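Local coordinates for protein hydratase ChsH1 (Mycobacterium tuberculosis, PDB 4W78) that hydrates the unsaturated steroid thioester 3-oxo-4,17-pregnadiene-20-carboxyl-CoA, acting with its partner ChsH2 in the breakdown of the cholesterol side chain, at residues N33-A38 against P63-Q68; G56-V61 against Y112-E117; G96-V101 against F165-S170; T103-T108 against A156-R161; S122-D127 against N143-W148. All coordinates share one frame; numbering follows the deposited sequence.

The contacts spread along an elongated chain whose MaoC-like, hot-dog-type fold sets helices against an antiparallel sheet. Interactions 3, 4 and 5 belong to that sheet: 3 and 4 both pair strand 99-109 with strand 153-165 or the residues after it, while 5 joins strands 119-134 and 139-150. The centres of interactions 4 and 5 are about 9 Å apart. Interaction 5 is nested within the loop closed by 4, and 4 within that closed by 3. Interaction 1 buries helix 29-39 against residues leading into helix 67-70, and I67 and Q68 carry it onto 4 and 5. Interaction 2 touches 1. The centres of interactions 2 and 3 are about 43 Å apart. Strand 99-109 also pairs with a ChsH2 strand, continuing the sheet into the partner subunit.

Interaction 1 (N33-A38 against P63-Q68); sequences NNWVEA and PPAMIQ
W35 lies across M66, P63 and A65, projecting from helix 29-39 onto P63 and the 3-10 turn 64-66. With its CG anti to the backbone N (chi1 -169°), the indole points at this turn. Its CB meets the end of M66, with SD and CE each 3.7 Å away. Further out, M66 CG sits over one face of the five-membered ring, 3.4 Å from its centroid and only 5° off the normal, a CH-pi contact. M66 SD follows, 4.0 Å from the centroid of the same ring, a Met-aromatic contact. On the benzo ring, CZ3 packs on P63 CB at 3.7 Å and CZ2 reaches A65 CB at 4.0 Å. V36 CG1 adds a looser touch on P63 CG. At the indole edge NE1 donates to a water (2.8 Å), which donates in turn to A65 O (2.9 Å). G57 of the ChsH2 chain also packs on W35. Thus dispersion and sulfur-aromatic attraction hold the indole's face, while one bridging water satisfies its buried N-H.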
# COMPACT_ATOMS: atom_id res chain seq x y z
N ASN A 33 0.16 -11.21 -1.41
CA ASN A 33 0.64 -11.19 -0.03
C ASN A 33 0.21 -9.93 0.71
O ASN A 33 -0.27 -10.01 1.84
CB ASN A 33 2.16 -11.34 0.04
CG ASN A 33 2.65 -12.76 -0.27
OD1 ASN A 33 1.88 -13.71 -0.22
ND2 ASN A 33 3.93 -12.91 -0.57
N ASN A 34 0.37 -8.77 0.07
CA ASN A 34 0.00 -7.52 0.72
C ASN A 34 -1.49 -7.53 1.06
O ASN A 34 -1.90 -7.06 2.12
CB ASN A 34 0.32 -6.32 -0.17
CG ASN A 34 1.83 -6.05 -0.29
OD1 ASN A 34 2.63 -6.51 0.51
ND2 ASN A 34 2.19 -5.27 -1.30
N TRP A 35 -2.28 -8.05 0.13
CA TRP A 35 -3.73 -8.05 0.25
C TRP A 35 -4.22 -9.03 1.31
O TRP A 35 -4.97 -8.64 2.21
CB TRP A 35 -4.34 -8.34 -1.13
CG TRP A 35 -5.83 -8.13 -1.29
CD1 TRP A 35 -6.44 -7.04 -1.83
CD2 TRP A 35 -6.86 -9.06 -0.96
NE1 TRP A 35 -7.82 -7.24 -1.85
CE2 TRP A 35 -8.09 -8.47 -1.32
CE3 TRP A 35 -6.86 -10.35 -0.42
CZ2 TRP A 35 -9.31 -9.11 -1.15
CZ3 TRP A 35 -8.09 -10.99 -0.22
CH2 TRP A 35 -9.29 -10.36 -0.58
N VAL A 36 -3.78 -10.29 1.26
CA VAL A 36 -4.25 -11.24 2.28
C VAL A 36 -3.81 -10.82 3.68
O VAL A 36 -4.54 -11.04 4.65
CB VAL A 36 -3.88 -12.71 2.00
CG1 VAL A 36 -4.46 -13.16 0.66
CG2 VAL A 36 -2.37 -12.93 2.08
N GLU A 37 -2.64 -10.22 3.81
CA GLU A 37 -2.17 -9.79 5.11
C GLU A 37 -3.04 -8.66 5.67
O GLU A 37 -3.36 -8.66 6.87
CB GLU A 37 -0.70 -9.36 5.05
CG GLU A 37 0.24 -10.56 4.83
CD GLU A 37 1.68 -10.14 4.58
OE1 GLU A 37 2.06 -9.03 5.00
OE2 GLU A 37 2.42 -10.95 3.97
N ALA A 38 -3.40 -7.70 4.84
CA ALA A 38 -4.20 -6.57 5.32
C ALA A 38 -5.65 -6.99 5.59
O ALA A 38 -6.24 -6.57 6.58
CB ALA A 38 -4.15 -5.41 4.32
N PRO A 63 -6.92 -14.37 -4.86
CA PRO A 63 -8.29 -14.21 -4.33
C PRO A 63 -9.20 -13.61 -5.40
O PRO A 63 -8.82 -12.63 -6.04
CB PRO A 63 -8.11 -13.22 -3.18
CG PRO A 63 -6.66 -13.28 -2.81
CD PRO A 63 -5.91 -13.65 -4.07
N PRO A 64 -10.40 -14.18 -5.61
CA PRO A 64 -11.28 -13.64 -6.65
C PRO A 64 -11.57 -12.16 -6.44
O PRO A 64 -11.58 -11.39 -7.41
CB PRO A 64 -12.56 -14.46 -6.47
CG PRO A 64 -12.04 -15.79 -5.97
CD PRO A 64 -10.89 -15.46 -5.06
N ALA A 65 -11.74 -11.76 -5.18
CA ALA A 65 -12.06 -10.38 -4.83
C ALA A 65 -10.93 -9.39 -5.12
O ALA A 65 -11.13 -8.19 -4.96
CB ALA A 65 -12.48 -10.28 -3.37
N MET A 66 -9.76 -9.88 -5.52
CA MET A 66 -8.70 -8.99 -6.00
C MET A 66 -8.83 -8.55 -7.46
O MET A 66 -8.00 -7.76 -7.93
CB MET A 66 -7.31 -9.63 -5.82
CG MET A 66 -6.81 -9.62 -4.39
SD MET A 66 -5.05 -10.04 -4.29
CE MET A 66 -4.29 -8.50 -4.81
N ILE A 67 -9.87 -8.98 -8.18
CA ILE A 67 -9.92 -8.70 -9.62
C ILE A 67 -9.79 -7.21 -9.95
O ILE A 67 -9.02 -6.84 -10.82
CB ILE A 67 -11.15 -9.34 -10.33
CG1 ILE A 67 -11.03 -9.18 -11.86
CG2 ILE A 67 -12.47 -8.73 -9.84
CD1 ILE A 67 -9.90 -10.01 -12.45
N GLN A 68 -10.49 -6.36 -9.20
CA GLN A 68 -10.45 -4.93 -9.47
C GLN A 68 -9.12 -4.31 -9.06
O GLN A 68 -8.73 -3.26 -9.57
CB GLN A 68 -11.62 -4.26 -8.75
CG GLN A 68 -11.92 -2.85 -9.16
CD GLN A 68 -13.25 -2.37 -8.59
OE1 GLN A 68 -14.07 -3.15 -8.15
NE2 GLN A 68 -13.45 -1.06 -8.58
O HOH W 1 -10.28 -6.33 -2.93

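Interaction 2 (G56-V61 against Y112-E117); sequences GHPGIV and YLLPGE
H57 and Y112 form the aromatic part of this contact: H57 CE1 lies over one face of the phenol ring, 3.7 Å from Y112 CG, with the ring planes turned 42° to each other. Aliphatic packing comes next. V61 CG2 lies over the centre of the H57 imidazole and also meets Y112 CD2 at 3.6 Å, so one methyl touches both rings, while V61 CG1 rests on L114 CD2 at 3.8 Å. The same leucine methyl touches P58 CD.

The two segments are loops of the hot-dog-type domain. Segment 56-61 opens with G56, the C-prime residue of the Schellman motif that ends helix 49-54. Segment 112-117 lies in the loop between strands 99-109 and 119-134. A type II turn from L114 to E117 shapes this second loop, and E117 OE1 accepts from L114 N at 2.9 Å on its anti side. E117 OE1 also forms a salt bridge with R111.

I60 O approaches P115 CD at 3.2 Å and L114 CD2 at 3.5 Å, and V61 CA makes a CA-H...O contact to L113 O at 3.4 Å. Beyond the loops, Y112 OH hydrogen-bonds to the backbone N of I73 in the ChsH2 chain.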
# COMPACT_ATOMS: atom_id res chain seq x y z
N GLY A 56 -7.90 -28.35 -5.81
CA GLY A 56 -8.15 -28.50 -7.24
C GLY A 56 -7.59 -27.44 -8.18
O GLY A 56 -7.87 -27.47 -9.38
N HIS A 57 -6.80 -26.50 -7.64
CA HIS A 57 -6.21 -25.46 -8.47
C HIS A 57 -4.84 -25.91 -8.98
O HIS A 57 -4.19 -26.74 -8.34
CB HIS A 57 -6.09 -24.17 -7.67
CG HIS A 57 -7.40 -23.68 -7.13
ND1 HIS A 57 -8.35 -23.07 -7.92
CD2 HIS A 57 -7.91 -23.70 -5.87
CE1 HIS A 57 -9.39 -22.73 -7.18
NE2 HIS A 57 -9.15 -23.10 -5.93
N PRO A 58 -4.38 -25.35 -10.12
CA PRO A 58 -3.11 -25.79 -10.71
C PRO A 58 -1.90 -25.37 -9.88
O PRO A 58 -0.80 -25.87 -10.10
CB PRO A 58 -3.09 -25.08 -12.07
CG PRO A 58 -4.50 -24.68 -12.33
CD PRO A 58 -5.08 -24.39 -10.99
N GLY A 59 -2.13 -24.47 -8.94
CA GLY A 59 -1.10 -23.93 -8.07
C GLY A 59 -1.75 -22.80 -7.31
O GLY A 59 -2.97 -22.68 -7.34
N ILE A 60 -0.95 -21.98 -6.62
CA ILE A 60 -1.49 -20.83 -5.89
C ILE A 60 -2.40 -20.03 -6.81
O ILE A 60 -2.08 -19.82 -7.98
CB ILE A 60 -0.36 -19.91 -5.37
CG1 ILE A 60 0.30 -20.55 -4.13
CG2 ILE A 60 -0.89 -18.52 -5.02
CD1 ILE A 60 1.62 -19.90 -3.74
N VAL A 61 -3.55 -19.60 -6.29
CA VAL A 61 -4.45 -18.76 -7.06
C VAL A 61 -4.63 -17.41 -6.38
O VAL A 61 -4.41 -17.27 -5.18
CB VAL A 61 -5.83 -19.44 -7.26
CG1 VAL A 61 -5.74 -20.56 -8.28
CG2 VAL A 61 -6.38 -19.96 -5.92
N TYR A 112 -10.71 -18.77 -11.26
CA TYR A 112 -9.64 -18.22 -10.45
C TYR A 112 -8.43 -17.92 -11.34
O TYR A 112 -8.16 -18.64 -12.31
CB TYR A 112 -9.24 -19.22 -9.35
CG TYR A 112 -10.18 -19.22 -8.16
CD1 TYR A 112 -11.53 -19.55 -8.30
CD2 TYR A 112 -9.73 -18.91 -6.89
CE1 TYR A 112 -12.40 -19.55 -7.21
CE2 TYR A 112 -10.57 -18.91 -5.79
CZ TYR A 112 -11.90 -19.22 -5.96
OH TYR A 112 -12.74 -19.21 -4.86
N LEU A 113 -7.72 -16.84 -11.03
CA LEU A 113 -6.52 -16.45 -11.78
C LEU A 113 -5.23 -16.95 -11.14
O LEU A 113 -5.14 -17.10 -9.92
CB LEU A 113 -6.46 -14.94 -11.92
CG LEU A 113 -7.72 -14.29 -12.49
CD1 LEU A 113 -7.51 -12.79 -12.54
CD2 LEU A 113 -8.05 -14.87 -13.87
N LEU A 114 -4.22 -17.17 -11.97
CA LEU A 114 -2.92 -17.63 -11.51
C LEU A 114 -1.88 -16.52 -11.60
O LEU A 114 -1.91 -15.70 -12.52
CB LEU A 114 -2.45 -18.79 -12.39
CG LEU A 114 -3.37 -20.01 -12.45
CD1 LEU A 114 -2.98 -20.90 -13.62
CD2 LEU A 114 -3.26 -20.79 -11.14
N PRO A 115 -0.94 -16.46 -10.63
CA PRO A 115 0.20 -15.57 -10.78
C PRO A 115 0.84 -15.70 -12.17
O PRO A 115 1.00 -16.82 -12.67
CB PRO A 115 1.16 -16.04 -9.69
CG PRO A 115 0.23 -16.52 -8.60
CD PRO A 115 -0.93 -17.17 -9.33
N GLY A 116 1.15 -14.56 -12.78
CA GLY A 116 1.73 -14.52 -14.11
C GLY A 116 0.71 -14.15 -15.18
O GLY A 116 1.08 -13.64 -16.24
N GLU A 117 -0.57 -14.37 -14.90
CA GLU A 117 -1.61 -14.00 -15.85
C GLU A 117 -1.80 -12.50 -15.88
O GLU A 117 -1.80 -11.85 -14.84
CB GLU A 117 -2.92 -14.71 -15.55
CG GLU A 117 -2.80 -16.22 -15.70
CD GLU A 117 -4.15 -16.90 -15.80
OE1 GLU A 117 -4.87 -16.95 -14.79
OE2 GLU A 117 -4.47 -17.38 -16.91

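Interaction 3 (G96-V101 against F165-S170); sequences GYIGVV and FKPAGS
F165 lies beneath G99 at a classic beta bulge, where I98 and G99 together face this one residue at the start of strand 99-109. F165 and G99 form an antiparallel hydrogen-bonded pair: G99 N donates to F165 O at 2.9 Å, and F165 N donates back to G99 O at 3.0 Å from well above the carbonyl plane. The phenyl ring is swung under the opposite strand by a chi1 of 62°, which sets CG between the backbone N and the carbonyl carbon. G99 CA then stands over the ring centre, 3.8 Å from the centroid, in a CH-pi contact. CE1 continues beneath the chain to V100 N and, more loosely, V101 CG1.

K166 reaches back along the 96-97 turn to Y97. Its chain is extended up to CD and CE and bends at chi4 (54°), bringing the ammonium over one face of the Y97 ring, 3.4 Å from its centroid and 17° off the normal, a cation-pi contact. NZ is also hydrogen-bonded to A95 O, its strongest polar partner, which fixes the ammonium over the ring. Y97, the centre of an inverse gamma turn, directs its hydroxyl to E138, and its ring meets W140 edge-to-face.

G96 closes the preceding helix with a Schellman motif, and G96 O lies 3.6 Å from K166 CG.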
# COMPACT_ATOMS: atom_id res chain seq x y z
N GLY A 96 -25.21 20.12 -12.25
CA GLY A 96 -25.34 20.44 -10.84
C GLY A 96 -25.29 19.24 -9.90
O GLY A 96 -25.27 19.41 -8.67
N TYR A 97 -25.25 18.04 -10.46
CA TYR A 97 -25.23 16.83 -9.65
C TYR A 97 -23.80 16.51 -9.25
O TYR A 97 -23.24 15.51 -9.69
CB TYR A 97 -25.87 15.66 -10.41
CG TYR A 97 -27.29 15.93 -10.85
CD1 TYR A 97 -28.35 15.67 -10.00
CD2 TYR A 97 -27.57 16.44 -12.11
CE1 TYR A 97 -29.67 15.91 -10.39
CE2 TYR A 97 -28.88 16.68 -12.51
CZ TYR A 97 -29.92 16.41 -11.64
OH TYR A 97 -31.22 16.65 -12.04
N ILE A 98 -23.21 17.35 -8.40
CA ILE A 98 -21.79 17.26 -8.10
C ILE A 98 -21.43 16.20 -7.07
O ILE A 98 -20.27 15.79 -6.96
CB ILE A 98 -21.23 18.63 -7.66
CG1 ILE A 98 -22.06 19.20 -6.50
CG2 ILE A 98 -21.22 19.58 -8.83
CD1 ILE A 98 -21.66 20.60 -6.07
N GLY A 99 -22.43 15.73 -6.32
CA GLY A 99 -22.21 14.68 -5.35
C GLY A 99 -22.14 13.32 -6.01
O GLY A 99 -22.69 13.14 -7.10
N VAL A 100 -21.46 12.38 -5.37
CA VAL A 100 -21.40 11.01 -5.88
C VAL A 100 -21.28 10.00 -4.74
O VAL A 100 -20.63 10.26 -3.73
CB VAL A 100 -20.27 10.82 -6.93
CG1 VAL A 100 -18.89 10.96 -6.28
CG2 VAL A 100 -20.39 9.47 -7.63
N VAL A 101 -21.95 8.86 -4.90
CA VAL A 101 -21.80 7.75 -3.98
C VAL A 101 -21.98 6.46 -4.77
O VAL A 101 -22.80 6.40 -5.68
CB VAL A 101 -22.82 7.82 -2.79
CG1 VAL A 101 -24.25 7.73 -3.28
CG2 VAL A 101 -22.53 6.73 -1.76
N PHE A 165 -25.71 13.14 -7.42
CA PHE A 165 -26.81 13.83 -6.78
C PHE A 165 -26.49 15.29 -6.51
O PHE A 165 -25.32 15.68 -6.47
CB PHE A 165 -27.20 13.11 -5.47
CG PHE A 165 -26.11 13.09 -4.43
CD1 PHE A 165 -25.17 12.08 -4.40
CD2 PHE A 165 -26.04 14.09 -3.46
CE1 PHE A 165 -24.17 12.06 -3.45
CE2 PHE A 165 -25.04 14.08 -2.51
CZ PHE A 165 -24.11 13.07 -2.49
N LYS A 166 -27.54 16.08 -6.32
CA LYS A 166 -27.43 17.47 -5.89
C LYS A 166 -27.33 17.51 -4.38
O LYS A 166 -28.25 17.08 -3.68
CB LYS A 166 -28.65 18.26 -6.34
CG LYS A 166 -28.65 18.69 -7.80
CD LYS A 166 -29.90 19.48 -8.13
CE LYS A 166 -29.72 20.31 -9.38
NZ LYS A 166 -29.29 19.47 -10.52
N PRO A 167 -26.21 18.02 -3.85
CA PRO A 167 -26.03 18.15 -2.40
C PRO A 167 -27.04 19.13 -1.80
O PRO A 167 -27.66 19.88 -2.55
CB PRO A 167 -24.61 18.71 -2.27
CG PRO A 167 -23.93 18.28 -3.54
CD PRO A 167 -25.00 18.43 -4.58
N ALA A 168 -27.18 19.11 -0.48
CA ALA A 168 -28.20 19.90 0.21
C ALA A 168 -28.19 21.38 -0.17
O ALA A 168 -29.25 21.99 -0.33
CB ALA A 168 -28.07 19.73 1.73
N GLY A 169 -27.00 21.94 -0.33
CA GLY A 169 -26.87 23.33 -0.74
C GLY A 169 -26.52 23.46 -2.21
O GLY A 169 -25.40 23.84 -2.56
N SER A 170 -27.47 23.13 -3.08
CA SER A 170 -27.26 23.26 -4.52
C SER A 170 -28.40 24.04 -5.18
O SER A 170 -29.46 24.22 -4.59
CB SER A 170 -27.11 21.88 -5.17
OG SER A 170 -28.37 21.39 -5.61

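Interaction 4 (T103-T108 against A156-R161); sequences TNCEQT and AEMNWR
N104 and R161 lean the same way from paired antiparallel strands: chi1 of -44° turns the asparagine amide toward R161, whose chain runs extended from CG to NE after a chi1 of -175°. NH1 thereby donates to N104 OD1 at 2.9 Å, with OD1 in the guanidinium plane although the two planar groups stand 44° apart. T103 OG1 comes to the same oxygen from the opposite face of the amide, at a separation short enough to leave the details of that bond doubtful. T103 and N104 both face R161, a classic beta bulge, and T103 N bonds R161 O at 2.9 Å.

Next along this face, N159 ND2 reaches E106 OE1 at 3.3 Å, approaching from above the carboxylate plane. T108 CB and E157 CG pack beyond it.

C105, W160, Q107 and M158 occupy the other face. C105 SG sits at the edge of the W160 ring, 4.4 Å from the centroid of its six-membered ring, a Cys sulfur-aromatic contact. M158 SD lies 3.8 Å from C105 SG and accepts a weak hydrogen bond from Q107 NE2. The amide oxygen of Q107 is held by Y109 OH.

Strand 153-165 lies between strands 99-109 and 139-150, and I67 and Q68 of helix 67-70 cover Q107, A156 and M158. Beyond strand 99-109 a strand of the ChsH2 chain pairs antiparallel, carrying the sheet across the interface with ChsH2.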
# COMPACT_ATOMS: atom_id res chain seq x y z
N THR A 103 -23.48 2.81 -4.93
CA THR A 103 -24.62 2.20 -4.24
C THR A 103 -24.60 0.66 -4.27
O THR A 103 -25.01 0.02 -3.30
CB THR A 103 -25.96 2.70 -4.82
OG1 THR A 103 -26.07 2.29 -6.18
CG2 THR A 103 -26.05 4.22 -4.73
N ASN A 104 -24.16 0.10 -5.39
CA ASN A 104 -24.15 -1.35 -5.57
C ASN A 104 -22.97 -1.76 -6.43
O ASN A 104 -22.61 -1.06 -7.37
CB ASN A 104 -25.40 -1.84 -6.31
CG ASN A 104 -26.66 -1.22 -5.81
OD1 ASN A 104 -26.98 -0.08 -6.15
ND2 ASN A 104 -27.42 -1.97 -5.03
N CYS A 105 -22.41 -2.92 -6.12
CA CYS A 105 -21.29 -3.50 -6.86
C CYS A 105 -21.54 -5.01 -6.90
O CYS A 105 -21.53 -5.64 -5.85
CB CYS A 105 -19.98 -3.25 -6.09
SG CYS A 105 -18.50 -4.14 -6.72
N GLU A 106 -21.76 -5.58 -8.08
CA GLU A 106 -21.90 -7.03 -8.19
C GLU A 106 -20.80 -7.59 -9.07
O GLU A 106 -20.70 -7.25 -10.24
CB GLU A 106 -23.25 -7.41 -8.80
CG GLU A 106 -23.42 -8.90 -8.95
CD GLU A 106 -24.55 -9.27 -9.89
OE1 GLU A 106 -25.23 -8.34 -10.39
OE2 GLU A 106 -24.76 -10.48 -10.12
N GLN A 107 -19.97 -8.46 -8.50
CA GLN A 107 -18.86 -9.05 -9.25
C GLN A 107 -19.11 -10.53 -9.49
O GLN A 107 -19.56 -11.25 -8.59
CB GLN A 107 -17.54 -8.87 -8.48
CG GLN A 107 -17.13 -7.40 -8.31
CD GLN A 107 -15.69 -7.23 -7.85
OE1 GLN A 107 -15.08 -8.13 -7.28
NE2 GLN A 107 -15.12 -6.04 -8.12
N THR A 108 -18.83 -10.99 -10.71
CA THR A 108 -18.93 -12.40 -11.06
C THR A 108 -17.54 -12.89 -11.48
O THR A 108 -16.84 -12.22 -12.25
CB THR A 108 -19.92 -12.61 -12.22
OG1 THR A 108 -21.24 -12.21 -11.79
CG2 THR A 108 -19.94 -14.06 -12.68
N ALA A 156 -13.79 -12.33 -15.53
CA ALA A 156 -14.63 -11.75 -14.48
C ALA A 156 -15.43 -10.61 -15.05
O ALA A 156 -15.12 -10.07 -16.11
CB ALA A 156 -13.77 -11.25 -13.32
N GLU A 157 -16.47 -10.20 -14.33
CA GLU A 157 -17.25 -9.06 -14.76
C GLU A 157 -17.87 -8.38 -13.56
O GLU A 157 -17.93 -8.95 -12.46
CB GLU A 157 -18.28 -9.41 -15.83
CG GLU A 157 -19.39 -10.36 -15.49
CD GLU A 157 -20.42 -10.38 -16.63
OE1 GLU A 157 -21.60 -10.07 -16.39
OE2 GLU A 157 -20.03 -10.68 -17.78
N MET A 158 -18.29 -7.14 -13.75
CA MET A 158 -18.85 -6.36 -12.66
C MET A 158 -19.95 -5.46 -13.17
O MET A 158 -19.83 -4.87 -14.24
CB MET A 158 -17.76 -5.52 -12.01
CG MET A 158 -18.25 -4.53 -10.99
SD MET A 158 -16.88 -3.81 -10.10
CE MET A 158 -16.15 -2.74 -11.31
N ASN A 159 -21.04 -5.39 -12.41
CA ASN A 159 -22.05 -4.37 -12.60
C ASN A 159 -21.85 -3.38 -11.46
O ASN A 159 -21.90 -3.77 -10.28
CB ASN A 159 -23.44 -4.99 -12.57
CG ASN A 159 -23.64 -6.04 -13.65
OD1 ASN A 159 -23.30 -5.82 -14.82
ND2 ASN A 159 -24.20 -7.19 -13.27
N TRP A 160 -21.57 -2.13 -11.81
CA TRP A 160 -21.20 -1.07 -10.85
C TRP A 160 -22.25 0.01 -10.95
O TRP A 160 -22.55 0.47 -12.05
CB TRP A 160 -19.85 -0.48 -11.29
CG TRP A 160 -19.23 0.45 -10.31
CD1 TRP A 160 -19.20 1.82 -10.35
CD2 TRP A 160 -18.54 0.06 -9.15
NE1 TRP A 160 -18.52 2.29 -9.24
CE2 TRP A 160 -18.10 1.22 -8.50
CE3 TRP A 160 -18.24 -1.18 -8.60
CZ2 TRP A 160 -17.38 1.17 -7.31
CZ3 TRP A 160 -17.56 -1.24 -7.49
CH2 TRP A 160 -17.12 -0.08 -6.82
N ARG A 161 -22.82 0.44 -9.83
CA ARG A 161 -23.85 1.47 -9.87
C ARG A 161 -23.51 2.61 -8.94
O ARG A 161 -23.16 2.40 -7.77
CB ARG A 161 -25.21 0.88 -9.50
CG ARG A 161 -26.39 1.82 -9.61
CD ARG A 161 -27.64 1.00 -9.20
NE ARG A 161 -28.90 1.73 -9.24
CZ ARG A 161 -29.71 1.88 -8.19
NH1 ARG A 161 -29.37 1.36 -7.01
NH2 ARG A 161 -30.84 2.54 -8.31

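Interaction 5 (S122-D127 against N143-W148); sequences SAELGD and NQHIVW
Two neighbouring strands of a beta hairpin, 119-134 and 139-150, meet here in antiparallel pairing, regular from S122 to L125, in the hot-dog-type sheet, mostly through their backbones. S122 with V147 and E124 with H145 are hydrogen-bonded pairs, each with two mutual N-H...O bonds; H145 N lies 2.8 Å from E124 O. Between them A123 faces I146 and L125 faces Q144 as non-hydrogen-bonded pairs. A123 CB presses on I146 CD1 at 3.5 Å, tighter than usual for two carbons.

At G126 and D127 the pattern becomes irregular. G126 N donates to N143 O at 2.7 Å, from above the carbonyl plane, while D127 O receives two bonds from one residue, N143 N at 2.9 Å and N143 ND2 at 3.1 Å. With CG beside its own N (chi1 -66°), the asparagine brings ND2 to D127 O, which lies in the amide plane but is met from above its own carbonyl plane.

On the E124 face the carboxylate and the H145 ring are inclined at 50°. Helix 3-13 covers L125 through V9 and I12, and S122 OG bonds S18 O. The main-chain bonds thus set the strand pairing, and the two N143 donors sharing D127 O hold its irregular part.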
# COMPACT_ATOMS: atom_id res chain seq x y z
N SER A 122 -12.26 -3.56 -19.55
CA SER A 122 -13.05 -2.79 -20.51
C SER A 122 -14.33 -2.37 -19.82
O SER A 122 -14.89 -3.15 -19.05
CB SER A 122 -13.37 -3.65 -21.73
OG SER A 122 -14.20 -2.97 -22.66
N ALA A 123 -14.77 -1.14 -20.07
CA ALA A 123 -15.96 -0.61 -19.40
C ALA A 123 -17.00 -0.16 -20.41
O ALA A 123 -16.68 0.46 -21.43
CB ALA A 123 -15.58 0.56 -18.51
N GLU A 124 -18.27 -0.47 -20.13
CA GLU A 124 -19.39 -0.11 -20.98
C GLU A 124 -20.43 0.57 -20.10
O GLU A 124 -20.66 0.12 -18.98
CB GLU A 124 -20.00 -1.39 -21.60
CG GLU A 124 -21.13 -1.14 -22.57
CD GLU A 124 -22.02 -2.35 -22.74
OE1 GLU A 124 -22.53 -2.83 -21.71
OE2 GLU A 124 -22.21 -2.81 -23.89
N LEU A 125 -21.03 1.64 -20.59
CA LEU A 125 -22.12 2.30 -19.89
C LEU A 125 -23.41 1.48 -20.03
O LEU A 125 -23.75 1.00 -21.11
CB LEU A 125 -22.29 3.73 -20.44
CG LEU A 125 -23.20 4.76 -19.79
CD1 LEU A 125 -22.78 5.00 -18.36
CD2 LEU A 125 -23.11 6.06 -20.57
N GLY A 126 -24.11 1.29 -18.90
CA GLY A 126 -25.41 0.65 -18.90
C GLY A 126 -26.51 1.66 -18.63
O GLY A 126 -26.46 2.78 -19.12
N ASP A 127 -27.50 1.28 -17.81
CA ASP A 127 -28.64 2.16 -17.57
C ASP A 127 -28.25 3.44 -16.91
O ASP A 127 -27.49 3.44 -15.95
CB ASP A 127 -29.62 1.50 -16.62
CG ASP A 127 -30.32 0.40 -17.24
OD1 ASP A 127 -30.29 0.38 -18.49
OD2 ASP A 127 -30.90 -0.43 -16.50
N ASN A 143 -25.24 3.07 -14.23
CA ASN A 143 -24.69 1.72 -14.22
C ASN A 143 -23.59 1.54 -15.25
O ASN A 143 -23.63 2.14 -16.34
CB ASN A 143 -25.79 0.71 -14.52
CG ASN A 143 -26.84 0.66 -13.43
OD1 ASN A 143 -26.73 -0.13 -12.50
ND2 ASN A 143 -27.83 1.52 -13.54
N GLN A 144 -22.61 0.72 -14.90
CA GLN A 144 -21.55 0.32 -15.85
C GLN A 144 -21.39 -1.18 -15.83
O GLN A 144 -21.51 -1.81 -14.77
CB GLN A 144 -20.23 0.96 -15.47
CG GLN A 144 -20.10 2.44 -15.75
CD GLN A 144 -18.72 2.94 -15.37
OE1 GLN A 144 -18.49 3.36 -14.23
NE2 GLN A 144 -17.79 2.86 -16.31
N HIS A 145 -21.10 -1.77 -16.99
CA HIS A 145 -20.71 -3.18 -17.06
C HIS A 145 -19.22 -3.24 -17.38
O HIS A 145 -18.78 -2.77 -18.44
CB HIS A 145 -21.51 -3.94 -18.12
CG HIS A 145 -21.27 -5.42 -18.11
ND1 HIS A 145 -21.43 -6.21 -19.23
CD2 HIS A 145 -20.88 -6.27 -17.13
CE1 HIS A 145 -21.16 -7.47 -18.95
NE2 HIS A 145 -20.83 -7.53 -17.68
N ILE A 146 -18.46 -3.78 -16.45
CA ILE A 146 -17.02 -3.92 -16.57
C ILE A 146 -16.72 -5.37 -16.86
O ILE A 146 -17.31 -6.26 -16.24
CB ILE A 146 -16.36 -3.60 -15.22
CG1 ILE A 146 -16.77 -2.22 -14.70
CG2 ILE A 146 -14.84 -3.83 -15.26
CD1 ILE A 146 -16.73 -1.15 -15.69
N VAL A 147 -15.81 -5.62 -17.80
CA VAL A 147 -15.38 -6.99 -18.09
C VAL A 147 -13.86 -7.07 -18.02
O VAL A 147 -13.16 -6.21 -18.56
CB VAL A 147 -15.88 -7.47 -19.46
CG1 VAL A 147 -15.41 -8.88 -19.75
CG2 VAL A 147 -17.42 -7.40 -19.53
N TRP A 148 -13.35 -8.09 -17.33
CA TRP A 148 -11.92 -8.37 -17.31
C TRP A 148 -11.62 -9.59 -18.15
O TRP A 148 -12.36 -10.59 -18.13
CB TRP A 148 -11.41 -8.63 -15.89
CG TRP A 148 -11.39 -7.43 -14.99
CD1 TRP A 148 -10.38 -6.52 -14.85
CD2 TRP A 148 -12.43 -7.01 -14.09
NE1 TRP A 148 -10.71 -5.57 -13.91
CE2 TRP A 148 -11.97 -5.86 -13.43
CE3 TRP A 148 -13.70 -7.52 -13.77
CZ2 TRP A 148 -12.73 -5.19 -12.47
CZ3 TRP A 148 -14.45 -6.86 -12.80
CH2 TRP A 148 -13.97 -5.70 -12.17